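PDB 2PY2: antifreeze protein type II from Clupea harengus, which probably binds to ice and so checks crystal growth in herring, through a calcium-dependent domain of the C-type lectin fold. Local coordinates for residues A[7-19]-A[40-54]. Residues are numbered along the deposited sequence; the frame is centred on the assembly and turned at random.
Sequences DWKMFNGRCFLFN and ASIHSLEESTFVKEL
F50, on the face of helix 45-52 turned to the hairpin, lies against F11 of the N-terminal hairpin. From CB outward, the F50 side chain meets a different neighbour at each step. Its CB sits over one face of the F11 ring, 4.2 Å from the centroid. CG and CD1 run along F11 CG and CD1; the planes are 20° from parallel, but each ring is displaced so that it lies over the other's CB rather than squarely over the other ring. F11 returns the favour: its own CB stands over the centre of the F50 ring, 3.5 Å from the centroid. With CG anti to the backbone N in both residues (chi1 178° in F50), each ring points along the other's side chain, which brings CB of one over the ring of the other. Further out, F50 CE2 meets F16 CD2 at 3.6 Å with the rings oblique, and CZ ends at K9 CB and the carbonyl O of M10. L54 extends this apolar layer, its CD1 against F16 CB and its CD2 against K9 CG.

Beyond the aromatic cluster, R14 bends at chi3 and lays its guanidinium with one face over F16 CZ. NH1 and NH2 grip the S41 carbonyl O end-on from the same face of its plane, NH1 at 3.1 Å. NH1 also makes a salt bridge to E47 OE1 at 2.8 Å, coming from above the carboxylate plane. The other oxygen, E47 OE2, takes the backbone N-H of H43, so each carboxylate oxygen has its own donor; S44, the N-cap of the helix, accepts from E47 N through OG. D79 accepts from S41 OG and lies near R14 as a weak, long ion pair.

The hairpin, which pairs through strand 14-20 with strand 121-128, is thereby joined to the second helix of the lectin-like domain by an aromatic layer and one buried carboxylate, whose negative charge the arginine probably offsets.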
ATOM      1  N   ASP A   7      -3.834   3.880 -18.170  1.00 38.09           N
ATOM      2  CA  ASP A   7      -4.680   3.755 -16.982  1.00 36.34           C
ATOM      3  C   ASP A   7      -4.161   4.281 -15.641  1.00 33.99           C
ATOM      4  O   ASP A   7      -4.871   4.207 -14.640  1.00 33.78           O
ATOM      5  CB  ASP A   7      -5.090   2.291 -16.813  1.00 39.13           C
ATOM      6  CG  ASP A   7      -5.705   1.713 -18.073  1.00 41.02           C
ATOM      7  OD1 ASP A   7      -6.759   2.225 -18.509  1.00 41.97           O
ATOM      8  OD2 ASP A   7      -5.130   0.749 -18.628  1.00 42.64           O
ATOM      9  N   TRP A   8      -2.945   4.814 -15.606  1.00 30.52           N
ATOM     10  CA  TRP A   8      -2.389   5.315 -14.353  1.00 28.84           C
ATOM     11  C   TRP A   8      -2.806   6.757 -14.045  1.00 28.02           C
ATOM     12  O   TRP A   8      -3.138   7.519 -14.953  1.00 27.48           O
ATOM     13  CB  TRP A   8      -0.862   5.190 -14.382  1.00 26.76           C
ATOM     14  CG  TRP A   8      -0.387   3.760 -14.490  1.00 25.64           C
ATOM     15  CD1 TRP A   8      -0.649   2.883 -15.503  1.00 25.41           C
ATOM     16  CD2 TRP A   8       0.426   3.047 -13.545  1.00 23.86           C
ATOM     17  NE1 TRP A   8      -0.052   1.670 -15.248  1.00 25.29           N
ATOM     18  CE2 TRP A   8       0.615   1.743 -14.054  1.00 24.12           C
ATOM     19  CE3 TRP A   8       1.014   3.386 -12.318  1.00 23.19           C
ATOM     20  CZ2 TRP A   8       1.367   0.771 -13.377  1.00 23.41           C
ATOM     21  CZ3 TRP A   8       1.766   2.420 -11.642  1.00 22.57           C
ATOM     22  CH2 TRP A   8       1.934   1.129 -12.176  1.00 22.52           C
ATOM     23  N   LYS A   9      -2.789   7.123 -12.763  1.00 27.14           N
ATOM     24  CA  LYS A   9      -3.175   8.471 -12.324  1.00 26.71           C
ATOM     25  C   LYS A   9      -2.004   9.187 -11.651  1.00 26.37           C
ATOM     26  O   LYS A   9      -1.311   8.614 -10.806  1.00 23.14           O
ATOM     27  CB  LYS A   9      -4.353   8.396 -11.349  1.00 28.61           C
ATOM     28  CG  LYS A   9      -5.588   7.683 -11.888  1.00 32.18           C
ATOM     29  CD  LYS A   9      -6.218   8.425 -13.056  1.00 34.59           C
ATOM     30  CE  LYS A   9      -7.535   7.780 -13.473  1.00 36.37           C
ATOM     31  NZ  LYS A   9      -7.357   6.367 -13.918  1.00 38.74           N
ATOM     32  N   MET A  10      -1.803  10.451 -12.005  1.00 25.61           N
ATOM     33  CA  MET A  10      -0.689  11.218 -11.465  1.00 27.05           C
ATOM     34  C   MET A  10      -0.937  12.022 -10.200  1.00 27.06           C
ATOM     35  O   MET A  10      -1.979  12.654 -10.038  1.00 25.87           O
ATOM     36  CB  MET A  10      -0.155  12.164 -12.539  1.00 31.16           C
ATOM     37  CG  MET A  10       0.941  13.092 -12.063  1.00 35.21           C
ATOM     38  SD  MET A  10       1.275  14.376 -13.278  1.00 43.26           S
ATOM     39  CE  MET A  10       0.194  15.688 -12.684  1.00 41.83           C
ATOM     40  N   PHE A  11       0.051  11.999  -9.313  1.00 27.50           N
ATOM     41  CA  PHE A  11       0.000  12.760  -8.074  1.00 28.57           C
ATOM     42  C   PHE A  11       1.406  12.986  -7.542  1.00 28.88           C
ATOM     43  O   PHE A  11       2.151  12.037  -7.287  1.00 27.46           O
ATOM     44  CB  PHE A  11      -0.818  12.048  -6.996  1.00 29.04           C
ATOM     45  CG  PHE A  11      -0.811  12.768  -5.673  1.00 30.57           C
ATOM     46  CD1 PHE A  11      -1.640  13.866  -5.457  1.00 30.24           C
ATOM     47  CD2 PHE A  11       0.071  12.386  -4.666  1.00 30.20           C
ATOM     48  CE1 PHE A  11      -1.591  14.575  -4.256  1.00 31.82           C
ATOM     49  CE2 PHE A  11       0.130  13.090  -3.461  1.00 31.42           C
ATOM     50  CZ  PHE A  11      -0.700  14.184  -3.257  1.00 30.51           C
ATOM     51  N   ASN A  12       1.762  14.255  -7.384  1.00 30.04           N
ATOM     52  CA  ASN A  12       3.063  14.639  -6.859  1.00 30.94           C
ATOM     53  C   ASN A  12       4.244  13.938  -7.514  1.00 29.69           C
ATOM     54  O   ASN A  12       5.086  13.356  -6.829  1.00 30.53           O
ATOM     55  CB  ASN A  12       3.097  14.401  -5.348  1.00 34.06           C
ATOM     56  CG  ASN A  12       3.457  15.648  -4.575  1.00 37.37           C
ATOM     57  OD1 ASN A  12       4.566  16.171  -4.700  1.00 38.22           O
ATOM     58  ND2 ASN A  12       2.515  16.143  -3.777  1.00 39.17           N
ATOM     59  N   GLY A  13       4.295  13.983  -8.841  1.00 27.85           N
ATOM     60  CA  GLY A  13       5.402  13.380  -9.563  1.00 27.32           C
ATOM     61  C   GLY A  13       5.421  11.871  -9.693  1.00 26.59           C
ATOM     62  O   GLY A  13       6.386  11.309 -10.213  1.00 25.98           O
ATOM     63  N   ARG A  14       4.371  11.205  -9.227  1.00 25.41           N
ATOM     64  CA  ARG A  14       4.309   9.751  -9.315  1.00 25.08           C
ATOM     65  C   ARG A  14       3.015   9.342 -10.008  1.00 24.55           C
ATOM     66  O   ARG A  14       2.068  10.129 -10.086  1.00 24.43           O
ATOM     67  CB  ARG A  14       4.341   9.138  -7.914  1.00 25.76           C
ATOM     68  CG  ARG A  14       5.416   9.705  -7.005  1.00 27.18           C
ATOM     69  CD  ARG A  14       5.127   9.347  -5.550  1.00 27.68           C
ATOM     70  NE  ARG A  14       5.172   7.911  -5.328  1.00 25.91           N
ATOM     71  CZ  ARG A  14       4.723   7.309  -4.232  1.00 27.63           C
ATOM     72  NH1 ARG A  14       4.184   8.025  -3.249  1.00 25.15           N
ATOM     73  NH2 ARG A  14       4.818   5.991  -4.117  1.00 27.84           N
ATOM     74  N   CYS A  15       2.985   8.113 -10.514  1.00 23.99           N
ATOM     75  CA  CYS A  15       1.803   7.574 -11.176  1.00 24.32           C
ATOM     76  C   CYS A  15       1.296   6.425 -10.315  1.00 22.31           C
ATOM     77  O   CYS A  15       2.081   5.623  -9.807  1.00 20.86           O
ATOM     78  CB  CYS A  15       2.141   7.075 -12.583  1.00 28.80           C
ATOM     79  SG  CYS A  15       2.815   8.370 -13.677  1.00 36.98           S
ATOM     80  N   PHE A  16      -0.018   6.356 -10.152  1.00 19.25           N
ATOM     81  CA  PHE A  16      -0.639   5.333  -9.322  1.00 18.58           C
ATOM     82  C   PHE A  16      -1.633   4.478 -10.080  1.00 19.00           C
ATOM     83  O   PHE A  16      -2.247   4.925 -11.053  1.00 18.53           O
ATOM     84  CB  PHE A  16      -1.359   5.995  -8.147  1.00 18.88           C
ATOM     85  CG  PHE A  16      -0.443   6.698  -7.193  1.00 18.89           C
ATOM     86  CD1 PHE A  16      -0.003   6.066  -6.034  1.00 15.00           C
ATOM     87  CD2 PHE A  16      -0.021   7.998  -7.450  1.00 17.98           C
ATOM     88  CE1 PHE A  16       0.840   6.718  -5.148  1.00 16.19           C
ATOM     89  CE2 PHE A  16       0.826   8.663  -6.565  1.00 19.45           C
ATOM     90  CZ  PHE A  16       1.258   8.025  -5.413  1.00 19.08           C
ATOM     91  N   LEU A  17      -1.796   3.243  -9.621  1.00 17.03           N
ATOM     92  CA  LEU A  17      -2.737   2.334 -10.243  1.00 17.47           C
ATOM     93  C   LEU A  17      -3.346   1.417  -9.201  1.00 16.62           C
ATOM     94  O   LEU A  17      -2.647   0.898  -8.328  1.00 15.26           O
ATOM     95  CB  LEU A  17      -2.053   1.489 -11.320  1.00 18.60           C
ATOM     96  CG  LEU A  17      -2.974   0.512 -12.058  1.00 22.74           C
ATOM     97  CD1 LEU A  17      -3.992   1.293 -12.880  1.00 24.41           C
ATOM     98  CD2 LEU A  17      -2.158  -0.385 -12.971  1.00 24.54           C
ATOM     99  N   PHE A  18      -4.661   1.246  -9.291  1.00 15.15           N
ATOM    100  CA  PHE A  18      -5.393   0.365  -8.398  1.00 16.77           C
ATOM    101  C   PHE A  18      -5.528  -0.959  -9.135  1.00 17.93           C
ATOM    102  O   PHE A  18      -6.054  -1.007 -10.253  1.00 17.18           O
ATOM    103  CB  PHE A  18      -6.790   0.928  -8.091  1.00 16.37           C
ATOM    104  CG  PHE A  18      -7.663  -0.004  -7.284  1.00 18.25           C
ATOM    105  CD1 PHE A  18      -7.370  -0.283  -5.950  1.00 17.29           C
ATOM    106  CD2 PHE A  18      -8.781  -0.598  -7.856  1.00 18.71           C
ATOM    107  CE1 PHE A  18      -8.183  -1.142  -5.197  1.00 18.33           C
ATOM    108  CE2 PHE A  18      -9.604  -1.458  -7.113  1.00 19.48           C
ATOM    109  CZ  PHE A  18      -9.304  -1.731  -5.780  1.00 17.76           C
ATOM    110  N   ASN A  19      -5.018  -2.023  -8.527  1.00 15.27           N
ATOM    111  CA  ASN A  19      -5.100  -3.360  -9.107  1.00 16.14           C
ATOM    112  C   ASN A  19      -6.197  -4.085  -8.333  1.00 16.57           C
ATOM    113  O   ASN A  19      -6.009  -4.453  -7.178  1.00 15.85           O
ATOM    114  CB  ASN A  19      -3.755  -4.075  -8.944  1.00 16.86           C
ATOM    115  CG  ASN A  19      -3.761  -5.473  -9.516  1.00 18.81           C
ATOM    116  OD1 ASN A  19      -4.727  -5.897 -10.143  1.00 19.71           O
ATOM    117  ND2 ASN A  19      -2.669  -6.203  -9.300  1.00 19.25           N
ATOM    118  N   ALA A  40       2.626   0.754  -3.630  1.00 10.69           N
ATOM    119  CA  ALA A  40       2.786   2.153  -3.247  1.00 12.15           C
ATOM    120  C   ALA A  40       3.202   2.494  -1.834  1.00 11.39           C
ATOM    121  O   ALA A  40       2.870   1.795  -0.890  1.00 13.30           O
ATOM    122  CB  ALA A  40       1.506   2.916  -3.582  1.00 12.33           C
ATOM    123  N   SER A  41       3.974   3.571  -1.712  1.00 12.45           N
ATOM    124  CA  SER A  41       4.365   4.083  -0.403  1.00 12.85           C
ATOM    125  C   SER A  41       3.486   5.338  -0.293  1.00 13.40           C
ATOM    126  O   SER A  41       3.100   5.918  -1.321  1.00 14.17           O
ATOM    127  CB  SER A  41       5.856   4.455  -0.355  1.00 12.71           C
ATOM    128  OG  SER A  41       6.201   5.443  -1.316  1.00 15.57           O
ATOM    129  N   ILE A  42       3.148   5.729   0.930  1.00 12.98           N
ATOM    130  CA  ILE A  42       2.300   6.899   1.176  1.00 13.24           C
ATOM    131  C   ILE A  42       3.046   7.798   2.165  1.00 13.98           C
ATOM    132  O   ILE A  42       3.523   7.328   3.199  1.00 14.72           O
ATOM    133  CB  ILE A  42       0.924   6.454   1.730  1.00 14.02           C
ATOM    134  CG1 ILE A  42       0.208   5.610   0.661  1.00 16.13           C
ATOM    135  CG2 ILE A  42       0.071   7.678   2.079  1.00 12.66           C
ATOM    136  CD1 ILE A  42      -1.186   5.136   1.042  1.00 19.75           C
ATOM    137  N   HIS A  43       3.134   9.089   1.854  1.00 15.30           N
ATOM    138  CA  HIS A  43       3.903  10.018   2.681  1.00 16.31           C
ATOM    139  C   HIS A  43       3.190  11.245   3.239  1.00 17.14           C
ATOM    140  O   HIS A  43       3.833  12.127   3.815  1.00 15.68           O
ATOM    141  CB  HIS A  43       5.113  10.476   1.872  1.00 18.82           C
ATOM    142  CG  HIS A  43       5.939   9.342   1.354  1.00 18.80           C
ATOM    143  ND1 HIS A  43       6.806   8.631   2.153  1.00 18.60           N
ATOM    144  CD2 HIS A  43       5.985   8.758   0.132  1.00 18.99           C
ATOM    145  CE1 HIS A  43       7.351   7.654   1.448  1.00 20.12           C
ATOM    146  NE2 HIS A  43       6.869   7.709   0.218  1.00 18.85           N
ATOM    147  N   SER A  44       1.878  11.313   3.071  1.00 17.62           N
ATOM    148  CA  SER A  44       1.122  12.456   3.587  1.00 17.57           C
ATOM    149  C   SER A  44      -0.359  12.159   3.513  1.00 17.68           C
ATOM    150  O   SER A  44      -0.785  11.247   2.805  1.00 15.72           O
ATOM    151  CB  SER A  44       1.412  13.709   2.758  1.00 18.75           C
ATOM    152  OG  SER A  44       0.855  13.589   1.457  1.00 20.29           O
ATOM    153  N   LEU A  45      -1.150  12.944   4.238  1.00 17.70           N
ATOM    154  CA  LEU A  45      -2.591  12.762   4.217  1.00 17.91           C
ATOM    155  C   LEU A  45      -3.094  13.062   2.812  1.00 17.24           C
ATOM    156  O   LEU A  45      -4.024  12.434   2.325  1.00 15.28           O
ATOM    157  CB  LEU A  45      -3.263  13.712   5.207  1.00 18.82           C
ATOM    158  CG  LEU A  45      -4.792  13.656   5.184  1.00 19.73           C
ATOM    159  CD1 LEU A  45      -5.290  12.276   5.572  1.00 20.83           C
ATOM    160  CD2 LEU A  45      -5.320  14.672   6.145  1.00 21.06           C
ATOM    161  N   GLU A  46      -2.477  14.045   2.165  1.00 18.86           N
ATOM    162  CA  GLU A  46      -2.857  14.416   0.809  1.00 19.81           C
ATOM    163  C   GLU A  46      -2.686  13.227  -0.141  1.00 18.98           C
ATOM    164  O   GLU A  46      -3.526  12.975  -1.010  1.00 17.54           O
ATOM    165  CB  GLU A  46      -1.997  15.592   0.340  1.00 24.42           C
ATOM    166  CG  GLU A  46      -2.263  16.913   1.084  1.00 29.40           C
ATOM    167  CD  GLU A  46      -2.151  16.800   2.605  1.00 31.65           C
ATOM    168  OE1 GLU A  46      -1.065  16.441   3.121  1.00 30.47           O
ATOM    169  OE2 GLU A  46      -3.162  17.079   3.288  1.00 33.81           O
ATOM    170  N   GLU A  47      -1.597  12.490   0.033  1.00 17.00           N
ATOM    171  CA  GLU A  47      -1.335  11.333  -0.818  1.00 16.69           C
ATOM    172  C   GLU A  47      -2.305  10.213  -0.458  1.00 14.64           C
ATOM    173  O   GLU A  47      -2.816   9.507  -1.329  1.00 15.91           O
ATOM    174  CB  GLU A  47       0.107  10.868  -0.624  1.00 18.68           C
ATOM    175  CG  GLU A  47       0.670  10.108  -1.803  1.00 24.51           C
ATOM    176  CD  GLU A  47       2.192  10.136  -1.829  1.00 26.55           C
ATOM    177  OE1 GLU A  47       2.760  10.431  -2.904  1.00 29.45           O
ATOM    178  OE2 GLU A  47       2.815   9.868  -0.778  1.00 25.81           O
ATOM    179  N   SER A  48      -2.563  10.064   0.833  1.00 13.83           N
ATOM    180  CA  SER A  48      -3.477   9.045   1.312  1.00 15.21           C
ATOM    181  C   SER A  48      -4.856   9.265   0.719  1.00 16.18           C
ATOM    182  O   SER A  48      -5.509   8.329   0.281  1.00 15.91           O
ATOM    183  CB  SER A  48      -3.584   9.088   2.833  1.00 16.37           C
ATOM    184  OG  SER A  48      -4.554   8.150   3.269  1.00 16.50           O
ATOM    185  N   THR A  49      -5.298  10.518   0.710  1.00 16.19           N
ATOM    186  CA  THR A  49      -6.604  10.851   0.164  1.00 15.53           C
ATOM    187  C   THR A  49      -6.658  10.558  -1.334  1.00 16.16           C
ATOM    188  O   THR A  49      -7.634   9.985  -1.828  1.00 14.86           O
ATOM    189  CB  THR A  49      -6.924  12.328   0.448  1.00 16.27           C
ATOM    190  OG1 THR A  49      -6.988  12.511   1.867  1.00 17.87           O
ATOM    191  CG2 THR A  49      -8.249  12.738  -0.178  1.00 19.58           C
ATOM    192  N   PHE A  50      -5.602  10.929  -2.051  1.00 15.41           N
ATOM    193  CA  PHE A  50      -5.542  10.683  -3.485  1.00 17.18           C
ATOM    194  C   PHE A  50      -5.657   9.194  -3.793  1.00 16.66           C
ATOM    195  O   PHE A  50      -6.395   8.792  -4.690  1.00 16.10           O
ATOM    196  CB  PHE A  50      -4.233  11.206  -4.079  1.00 17.67           C
ATOM    197  CG  PHE A  50      -4.095  10.928  -5.549  1.00 19.99           C
ATOM    198  CD1 PHE A  50      -4.699  11.762  -6.486  1.00 21.68           C
ATOM    199  CD2 PHE A  50      -3.415   9.799  -5.995  1.00 21.80           C
ATOM    200  CE1 PHE A  50      -4.631  11.474  -7.853  1.00 23.53           C
ATOM    201  CE2 PHE A  50      -3.341   9.500  -7.355  1.00 23.90           C
ATOM    202  CZ  PHE A  50      -3.950  10.338  -8.284  1.00 23.34           C
ATOM    203  N   VAL A  51      -4.919   8.372  -3.053  1.00 16.97           N
ATOM    204  CA  VAL A  51      -4.976   6.939  -3.297  1.00 17.64           C
ATOM    205  C   VAL A  51      -6.340   6.378  -2.908  1.00 17.34           C
ATOM    206  O   VAL A  51      -6.867   5.501  -3.591  1.00 17.53           O
ATOM    207  CB  VAL A  51      -3.851   6.190  -2.543  1.00 18.84           C
ATOM    208  CG1 VAL A  51      -2.496   6.642  -3.062  1.00 18.22           C
ATOM    209  CG2 VAL A  51      -3.954   6.445  -1.068  1.00 23.32           C
ATOM    210  N   LYS A  52      -6.928   6.881  -1.825  1.00 15.57           N
ATOM    211  CA  LYS A  52      -8.247   6.399  -1.438  1.00 16.71           C
ATOM    212  C   LYS A  52      -9.244   6.652  -2.564  1.00 17.37           C
ATOM    213  O   LYS A  52     -10.150   5.859  -2.782  1.00 17.75           O
ATOM    214  CB  LYS A  52      -8.726   7.078  -0.152  1.00 15.83           C
ATOM    215  CG  LYS A  52      -8.103   6.488   1.103  1.00 17.90           C
ATOM    216  CD  LYS A  52      -8.699   7.092   2.366  1.00 19.57           C
ATOM    217  CE  LYS A  52      -8.170   6.385   3.607  1.00 19.88           C
ATOM    218  NZ  LYS A  52      -8.701   7.005   4.860  1.00 21.50           N
ATOM    219  N   GLU A  53      -9.068   7.749  -3.291  1.00 19.34           N
ATOM    220  CA  GLU A  53      -9.974   8.068  -4.391  1.00 21.65           C
ATOM    221  C   GLU A  53      -9.825   7.110  -5.570  1.00 21.72           C
ATOM    222  O   GLU A  53     -10.617   7.142  -6.506  1.00 22.21           O
ATOM    223  CB  GLU A  53      -9.760   9.510  -4.856  1.00 25.82           C
ATOM    224  CG  GLU A  53     -10.103  10.531  -3.790  1.00 30.61           C
ATOM    225  CD  GLU A  53      -9.829  11.951  -4.228  1.00 35.12           C
ATOM    226  OE1 GLU A  53      -8.694  12.232  -4.673  1.00 37.52           O
ATOM    227  OE2 GLU A  53     -10.752  12.784  -4.118  1.00 39.82           O
ATOM    228  N   LEU A  54      -8.812   6.252  -5.523  1.00 20.13           N
ATOM    229  CA  LEU A  54      -8.598   5.276  -6.587  1.00 20.89           C
ATOM    230  C   LEU A  54      -9.230   3.933  -6.235  1.00 20.88           C
ATOM    231  O   LEU A  54      -9.300   3.038  -7.081  1.00 19.36           O
ATOM    232  CB  LEU A  54      -7.101   5.051  -6.820  1.00 21.87           C
ATOM    233  CG  LEU A  54      -6.256   6.206  -7.341  1.00 23.41           C
ATOM    234  CD1 LEU A  54      -4.833   5.725  -7.560  1.00 25.15           C
ATOM    235  CD2 LEU A  54      -6.848   6.721  -8.638  1.00 25.03           C
TER